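PDB 3EZS: aminotransferase AspB from Helicobacter pylori 26695, which probably catalyses amino-group transfer between amino acids and keto acids with the help of pyridoxal 5'-phosphate. Local coordinates for residues N217-L229 against R239-E251. Sequence-based numbering, arbitrary orientation.
Sequences NEAFKNVLVIHSL and RSGFIAGDSRLLE. With PO4 (phosphate ion), chain C.
Asp246 and Asn222 join segments 217-229 and 239-251 at one end of an antiparallel strand pair. The backbone N of Asn222 donates to Asp246 OD2 at 2.7 Å, on the anti side, tilted 26° out of the carboxylate plane. OD1 takes Arg248 N at 3.0 Å and, weakly, Leu249 N, so Asp246 is also the N-cap of helix 247-257. Its CG is anti to the backbone N (chi1 -166°), and the carboxylate thus reaches both the turn 220-223 and the helix start. Asp246 N donates a hydrogen bond to Val223 O. A water bridges Ala219 O and Ser247 OG.

Strands 223-228 and 241-245 pair through Val225 with Ala244 and His227 with Phe242, each bonded in both directions. Leu229 N adds a bond to Ser240 O. On the other edge the backbones of Leu224 and Ile226 bond to Leu190, Asn192 and Glu194, in and just after strand 189-193. The His227 and Phe242 rings lie nearly parallel but slid apart, with planes at 10°. His227 CB sits over the Phe242 face, 3.6 Å from the ring centroid, while NE2 bonds weakly to Glu194. On the face bearing Ile226, Ile243 CD1 touches Ile226 CG1, and Leu224 CD2 meets Leu250 CD2 at 3.6 Å.

At the far end, Arg239 NH2 donates to phosphate O2 at 2.8 Å and NH1 to O3. Ser228 OG lies very close to O1. Ser230 OG and the backbone N atoms of Ser91 and Arg92 also bond to the phosphate. The anion, probably from the crystallisation liquor, is gripped by an arginine, serine hydroxyls and backbone N-H groups, which is consistent with the site that holds the pyridoxal phosphate's phosphate group in fold-type I aminotransferases.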
ATOM      1  N   ASN A 217      30.078  11.974  -4.549  1.00 42.14           N
ATOM      2  CA  ASN A 217      28.844  11.472  -5.152  1.00 42.00           C
ATOM      3  C   ASN A 217      27.631  12.252  -4.634  1.00 42.19           C
ATOM      4  O   ASN A 217      26.648  11.694  -4.144  1.00 42.71           O
ATOM      5  CB  ASN A 217      28.702   9.966  -4.868  1.00 41.16           C
ATOM      6  CG  ASN A 217      27.523   9.354  -5.573  1.00 42.52           C
ATOM      7  OD1 ASN A 217      27.175   9.752  -6.686  1.00 40.82           O
ATOM      8  ND2 ASN A 217      26.891   8.381  -4.928  1.00 40.15           N
ATOM      9  N   GLU A 218      27.716  13.560  -4.822  1.00 42.51           N
ATOM     10  CA  GLU A 218      26.735  14.534  -4.374  1.00 43.33           C
ATOM     11  C   GLU A 218      25.364  14.405  -5.065  1.00 42.06           C
ATOM     12  O   GLU A 218      24.365  14.921  -4.565  1.00 45.27           O
ATOM     13  CB  GLU A 218      27.355  15.923  -4.563  1.00 44.24           C
ATOM     14  CG  GLU A 218      26.567  17.080  -3.993  1.00 56.73           C
ATOM     15  N   ALA A 219      25.314  13.711  -6.199  1.00 41.49           N
ATOM     16  CA  ALA A 219      24.048  13.430  -6.911  1.00 42.41           C
ATOM     17  C   ALA A 219      23.377  12.149  -6.399  1.00 41.40           C
ATOM     18  O   ALA A 219      22.243  11.831  -6.797  1.00 40.91           O
ATOM     19  CB  ALA A 219      24.274  13.329  -8.427  1.00 39.95           C
ATOM     20  N   PHE A 220      24.080  11.427  -5.519  1.00 40.28           N
ATOM     21  CA  PHE A 220      23.585  10.194  -4.907  1.00 39.69           C
ATOM     22  C   PHE A 220      23.326   9.080  -5.923  1.00 39.87           C
ATOM     23  O   PHE A 220      22.413   8.276  -5.741  1.00 38.77           O
ATOM     24  CB  PHE A 220      22.323  10.453  -4.068  1.00 39.72           C
ATOM     25  CG  PHE A 220      22.422  11.657  -3.181  1.00 39.04           C
ATOM     26  CD1 PHE A 220      23.390  11.715  -2.179  1.00 37.63           C
ATOM     27  CD2 PHE A 220      21.528  12.723  -3.321  1.00 37.73           C
ATOM     28  CE1 PHE A 220      23.501  12.838  -1.344  1.00 37.86           C
ATOM     29  CE2 PHE A 220      21.616  13.844  -2.478  1.00 39.47           C
ATOM     30  CZ  PHE A 220      22.623  13.895  -1.487  1.00 34.50           C
ATOM     31  N   LYS A 221      24.123   9.058  -6.992  1.00 40.13           N
ATOM     32  CA  LYS A 221      24.048   8.024  -8.024  1.00 41.97           C
ATOM     33  C   LYS A 221      24.172   6.630  -7.405  1.00 41.82           C
ATOM     34  O   LYS A 221      25.082   6.396  -6.589  1.00 42.81           O
ATOM     35  CB  LYS A 221      25.170   8.207  -9.049  1.00 41.31           C
ATOM     36  CG  LYS A 221      25.212   7.140 -10.145  1.00 46.10           C
ATOM     37  CD  LYS A 221      26.246   7.484 -11.220  1.00 48.21           C
ATOM     38  CE  LYS A 221      26.264   6.473 -12.384  1.00 54.57           C
ATOM     39  NZ  LYS A 221      26.833   5.137 -12.019  1.00 60.82           N
ATOM     40  N   ASN A 222      23.251   5.738  -7.798  1.00 39.39           N
ATOM     41  CA  ASN A 222      23.165   4.354  -7.327  1.00 40.76           C
ATOM     42  C   ASN A 222      22.827   4.174  -5.828  1.00 40.41           C
ATOM     43  O   ASN A 222      22.808   3.036  -5.335  1.00 38.62           O
ATOM     44  CB  ASN A 222      24.464   3.584  -7.629  1.00 40.30           C
ATOM     45  CG  ASN A 222      24.632   3.250  -9.096  1.00 43.13           C
ATOM     46  OD1 ASN A 222      24.001   3.845  -9.961  1.00 39.91           O
ATOM     47  ND2 ASN A 222      25.476   2.266  -9.373  1.00 33.86           N
ATOM     48  N   VAL A 223      22.534   5.261  -5.122  1.00 38.91           N
ATOM     49  CA  VAL A 223      22.367   5.194  -3.660  1.00 38.67           C
ATOM     50  C   VAL A 223      21.043   5.787  -3.170  1.00 38.84           C
ATOM     51  O   VAL A 223      20.600   6.854  -3.637  1.00 35.54           O
ATOM     52  CB  VAL A 223      23.563   5.882  -2.963  1.00 39.14           C
ATOM     53  CG1 VAL A 223      23.415   5.871  -1.435  1.00 34.79           C
ATOM     54  CG2 VAL A 223      24.893   5.216  -3.391  1.00 38.66           C
ATOM     55  N   LEU A 224      20.440   5.082  -2.211  1.00 39.59           N
ATOM     56  CA  LEU A 224      19.151   5.426  -1.624  1.00 41.29           C
ATOM     57  C   LEU A 224      19.104   5.041  -0.138  1.00 39.60           C
ATOM     58  O   LEU A 224      19.764   4.107   0.293  1.00 39.22           O
ATOM     59  CB  LEU A 224      18.024   4.686  -2.366  1.00 43.65           C
ATOM     60  CG  LEU A 224      17.860   4.996  -3.867  1.00 45.25           C
ATOM     61  CD1 LEU A 224      17.472   3.775  -4.616  1.00 54.01           C
ATOM     62  CD2 LEU A 224      16.919   6.158  -4.142  1.00 42.61           C
ATOM     63  N   VAL A 225      18.336   5.798   0.632  1.00 39.86           N
ATOM     64  CA  VAL A 225      18.159   5.571   2.060  1.00 36.86           C
ATOM     65  C   VAL A 225      16.655   5.557   2.289  1.00 38.54           C
ATOM     66  O   VAL A 225      15.921   6.288   1.639  1.00 42.72           O
ATOM     67  CB  VAL A 225      18.853   6.661   2.940  1.00 37.42           C
ATOM     68  CG1 VAL A 225      20.400   6.643   2.776  1.00 33.02           C
ATOM     69  CG2 VAL A 225      18.300   8.052   2.640  1.00 35.83           C
ATOM     70  N   ILE A 226      16.206   4.721   3.208  1.00 39.96           N
ATOM     71  CA  ILE A 226      14.791   4.543   3.510  1.00 39.15           C
ATOM     72  C   ILE A 226      14.542   4.918   4.976  1.00 38.19           C
ATOM     73  O   ILE A 226      15.216   4.423   5.864  1.00 39.47           O
ATOM     74  CB  ILE A 226      14.362   3.080   3.203  1.00 38.83           C
ATOM     75  CG1 ILE A 226      14.433   2.836   1.695  1.00 32.96           C
ATOM     76  CG2 ILE A 226      12.936   2.784   3.746  1.00 38.37           C
ATOM     77  CD1 ILE A 226      14.050   1.420   1.241  1.00 39.54           C
ATOM     78  N   HIS A 227      13.583   5.805   5.214  1.00 39.61           N
ATOM     79  CA  HIS A 227      13.270   6.285   6.564  1.00 40.43           C
ATOM     80  C   HIS A 227      11.817   6.032   6.911  1.00 39.73           C
ATOM     81  O   HIS A 227      10.991   5.809   6.024  1.00 40.15           O
ATOM     82  CB  HIS A 227      13.623   7.774   6.697  1.00 39.71           C
ATOM     83  CG  HIS A 227      15.100   8.042   6.735  1.00 42.23           C
ATOM     84  ND1 HIS A 227      15.764   8.392   7.893  1.00 40.17           N
ATOM     85  CD2 HIS A 227      16.046   7.990   5.761  1.00 48.38           C
ATOM     86  CE1 HIS A 227      17.049   8.567   7.629  1.00 43.60           C
ATOM     87  NE2 HIS A 227      17.251   8.328   6.343  1.00 35.79           N
ATOM     88  N   SER A 228      11.532   6.034   8.213  1.00 39.49           N
ATOM     89  CA  SER A 228      10.189   5.831   8.747  1.00 40.73           C
ATOM     90  C   SER A 228       9.986   6.690   9.980  1.00 41.34           C
ATOM     91  O   SER A 228      10.921   6.935  10.705  1.00 42.22           O
ATOM     92  CB  SER A 228       9.995   4.383   9.162  1.00 41.25           C
ATOM     93  OG  SER A 228       8.744   4.205   9.813  1.00 43.66           O
ATOM     94  N   LEU A 229       8.744   7.081  10.232  1.00 41.97           N
ATOM     95  CA  LEU A 229       8.376   7.887  11.398  1.00 44.03           C
ATOM     96  C   LEU A 229       7.937   7.040  12.615  1.00 42.43           C
ATOM     97  O   LEU A 229       7.820   7.541  13.732  1.00 41.98           O
ATOM     98  CB  LEU A 229       7.184   8.739  10.986  1.00 44.67           C
ATOM     99  CG  LEU A 229       6.822   9.975  11.789  1.00 49.42           C
ATOM    100  CD1 LEU A 229       8.013  10.936  11.844  1.00 53.53           C
ATOM    101  CD2 LEU A 229       5.602  10.633  11.139  1.00 46.24           C
ATOM    102  N   ARG A 239       1.702   5.481   9.263  1.00 40.18           N
ATOM    103  CA  ARG A 239       2.245   4.844   8.066  1.00 39.14           C
ATOM    104  C   ARG A 239       2.933   5.899   7.207  1.00 37.93           C
ATOM    105  O   ARG A 239       2.544   6.140   6.070  1.00 40.23           O
ATOM    106  CB  ARG A 239       1.155   4.122   7.245  1.00 37.19           C
ATOM    107  CG  ARG A 239       0.197   3.232   8.009  1.00 39.80           C
ATOM    108  CD  ARG A 239       0.848   2.117   8.846  1.00 40.25           C
ATOM    109  NE  ARG A 239       1.894   1.385   8.138  1.00 41.63           N
ATOM    110  CZ  ARG A 239       3.191   1.327   8.445  1.00 42.63           C
ATOM    111  NH1 ARG A 239       3.713   1.937   9.501  1.00 48.21           N
ATOM    112  NH2 ARG A 239       3.985   0.612   7.665  1.00 44.82           N
ATOM    113  N   SER A 240       3.942   6.543   7.776  1.00 39.34           N
ATOM    114  CA  SER A 240       4.696   7.571   7.082  1.00 40.10           C
ATOM    115  C   SER A 240       6.194   7.272   7.065  1.00 39.74           C
ATOM    116  O   SER A 240       6.814   7.007   8.091  1.00 39.82           O
ATOM    117  CB  SER A 240       4.471   8.958   7.697  1.00 40.66           C
ATOM    118  OG  SER A 240       5.163   9.932   6.928  1.00 37.09           O
ATOM    119  N   GLY A 241       6.754   7.351   5.872  1.00 38.63           N
ATOM    120  CA  GLY A 241       8.167   7.135   5.644  1.00 38.13           C
ATOM    121  C   GLY A 241       8.533   7.835   4.358  1.00 37.34           C
ATOM    122  O   GLY A 241       7.710   8.557   3.774  1.00 37.51           O
ATOM    123  N   PHE A 242       9.783   7.657   3.956  1.00 38.21           N
ATOM    124  CA  PHE A 242      10.278   8.195   2.711  1.00 37.80           C
ATOM    125  C   PHE A 242      11.495   7.423   2.226  1.00 38.11           C
ATOM    126  O   PHE A 242      12.074   6.596   2.947  1.00 37.96           O
ATOM    127  CB  PHE A 242      10.550   9.717   2.789  1.00 38.73           C
ATOM    128  CG  PHE A 242      11.664  10.141   3.737  1.00 39.70           C
ATOM    129  CD1 PHE A 242      12.996  10.142   3.323  1.00 37.64           C
ATOM    130  CD2 PHE A 242      11.366  10.626   5.004  1.00 41.50           C
ATOM    131  CE1 PHE A 242      14.018  10.557   4.185  1.00 39.24           C
ATOM    132  CE2 PHE A 242      12.376  11.047   5.861  1.00 41.18           C
ATOM    133  CZ  PHE A 242      13.703  11.016   5.445  1.00 37.72           C
ATOM    134  N   ILE A 243      11.823   7.676   0.972  1.00 38.11           N
ATOM    135  CA  ILE A 243      13.008   7.149   0.318  1.00 37.28           C
ATOM    136  C   ILE A 243      13.666   8.357  -0.355  1.00 39.02           C
ATOM    137  O   ILE A 243      12.997   9.129  -1.048  1.00 39.09           O
ATOM    138  CB  ILE A 243      12.707   6.014  -0.672  1.00 37.16           C
ATOM    139  CG1 ILE A 243      14.012   5.501  -1.288  1.00 35.53           C
ATOM    140  CG2 ILE A 243      11.720   6.454  -1.749  1.00 34.96           C
ATOM    141  CD1 ILE A 243      13.856   4.189  -1.993  1.00 38.34           C
ATOM    142  N   ALA A 244      14.968   8.523  -0.109  1.00 38.44           N
ATOM    143  CA  ALA A 244      15.735   9.641  -0.622  1.00 38.43           C
ATOM    144  C   ALA A 244      17.048   9.177  -1.258  1.00 39.60           C
ATOM    145  O   ALA A 244      17.649   8.181  -0.823  1.00 39.35           O
ATOM    146  CB  ALA A 244      16.010  10.636   0.514  1.00 36.93           C
ATOM    147  N   GLY A 245      17.480   9.887  -2.298  1.00 41.15           N
ATOM    148  CA  GLY A 245      18.728   9.551  -2.985  1.00 42.28           C
ATOM    149  C   GLY A 245      18.695   9.840  -4.473  1.00 40.47           C
ATOM    150  O   GLY A 245      18.185  10.880  -4.883  1.00 40.42           O
ATOM    151  N   ASP A 246      19.231   8.899  -5.250  1.00 40.50           N
ATOM    152  CA  ASP A 246      19.356   8.965  -6.732  1.00 42.22           C
ATOM    153  C   ASP A 246      18.080   9.459  -7.408  1.00 43.43           C
ATOM    154  O   ASP A 246      17.101   8.718  -7.504  1.00 43.38           O
ATOM    155  CB  ASP A 246      19.718   7.578  -7.276  1.00 42.40           C
ATOM    156  CG  ASP A 246      20.208   7.600  -8.718  1.00 41.70           C
ATOM    157  OD1 ASP A 246      19.728   8.403  -9.546  1.00 35.01           O
ATOM    158  OD2 ASP A 246      21.063   6.741  -9.023  1.00 36.83           O
ATOM    159  N   SER A 247      18.119  10.698  -7.904  1.00 42.68           N
ATOM    160  CA  SER A 247      16.952  11.324  -8.491  1.00 42.46           C
ATOM    161  C   SER A 247      16.534  10.713  -9.801  1.00 43.61           C
ATOM    162  O   SER A 247      15.401  10.903 -10.198  1.00 42.30           O
ATOM    163  CB  SER A 247      17.180  12.825  -8.677  1.00 43.98           C
ATOM    164  OG  SER A 247      18.290  13.096  -9.531  1.00 38.12           O
ATOM    165  N   ARG A 248      17.442  10.015 -10.488  1.00 45.34           N
ATOM    166  CA  ARG A 248      17.115   9.378 -11.770  1.00 47.62           C
ATOM    167  C   ARG A 248      16.248   8.148 -11.515  1.00 44.84           C
ATOM    168  O   ARG A 248      15.249   7.933 -12.197  1.00 43.61           O
ATOM    169  CB  ARG A 248      18.380   8.987 -12.552  1.00 47.57           C
ATOM    170  CG  ARG A 248      18.095   8.445 -13.966  1.00 54.00           C
ATOM    171  CD  ARG A 248      19.336   7.842 -14.640  1.00 53.80           C
ATOM    172  NE  ARG A 248      19.835   6.669 -13.911  1.00 62.03           N
ATOM    173  CZ  ARG A 248      19.323   5.436 -13.986  1.00 62.92           C
ATOM    174  NH1 ARG A 248      18.285   5.159 -14.772  1.00 66.07           N
ATOM    175  NH2 ARG A 248      19.861   4.455 -13.259  1.00 60.01           N
ATOM    176  N   LEU A 249      16.659   7.336 -10.546  1.00 43.30           N
ATOM    177  CA  LEU A 249      15.883   6.174 -10.126  1.00 42.67           C
ATOM    178  C   LEU A 249      14.565   6.590  -9.464  1.00 41.82           C
ATOM    179  O   LEU A 249      13.534   5.982  -9.725  1.00 45.02           O
ATOM    180  CB  LEU A 249      16.691   5.293  -9.168  1.00 40.74           C
ATOM    181  CG  LEU A 249      17.939   4.599  -9.717  1.00 40.24           C
ATOM    182  CD1 LEU A 249      18.732   3.880  -8.636  1.00 35.42           C
ATOM    183  CD2 LEU A 249      17.555   3.633 -10.853  1.00 43.71           C
ATOM    184  N   LEU A 250      14.589   7.624  -8.623  1.00 41.68           N
ATOM    185  CA  LEU A 250      13.353   8.086  -7.940  1.00 42.08           C
ATOM    186  C   LEU A 250      12.290   8.671  -8.877  1.00 42.01           C
ATOM    187  O   LEU A 250      11.104   8.568  -8.600  1.00 41.73           O
ATOM    188  CB  LEU A 250      13.662   9.098  -6.812  1.00 40.74           C
ATOM    189  CG  LEU A 250      14.386   8.554  -5.570  1.00 38.71           C
ATOM    190  CD1 LEU A 250      14.666   9.684  -4.605  1.00 39.46           C
ATOM    191  CD2 LEU A 250      13.599   7.425  -4.886  1.00 38.71           C
ATOM    192  N   GLU A 251      12.710   9.277  -9.985  1.00 43.00           N
ATOM    193  CA  GLU A 251      11.764   9.877 -10.918  1.00 44.87           C
ATOM    194  C   GLU A 251      10.993   8.749 -11.657  1.00 44.81           C
ATOM    195  O   GLU A 251       9.797   8.874 -11.965  1.00 43.50           O
ATOM    196  CB  GLU A 251      12.509  10.824 -11.880  1.00 46.53           C
ATOM    197  CG  GLU A 251      11.623  11.816 -12.656  1.00 54.55           C
ATOM    198  CD  GLU A 251      10.884  12.819 -11.756  1.00 65.86           C
ATOM    199  OE1 GLU A 251      11.300  13.033 -10.575  1.00 61.23           O
ATOM    200  OE2 GLU A 251       9.871  13.378 -12.245  1.00 68.06           O
TER
HETATM  201  P   PO4 C 376       7.492   0.846   9.252  1.00 38.17           P
HETATM  202  O1  PO4 C 376       8.022   2.153   8.730  1.00 41.02           O
HETATM  203  O2  PO4 C 376       6.725   0.128   8.193  1.00 37.69           O
HETATM  204  O3  PO4 C 376       6.562   1.106  10.382  1.00 37.68           O
HETATM  205  O4  PO4 C 376       8.658  -0.017   9.632  1.00 45.59           O
HETATM  206  O   HOH W   1      20.072  13.043  -7.558  1.00 25.98           O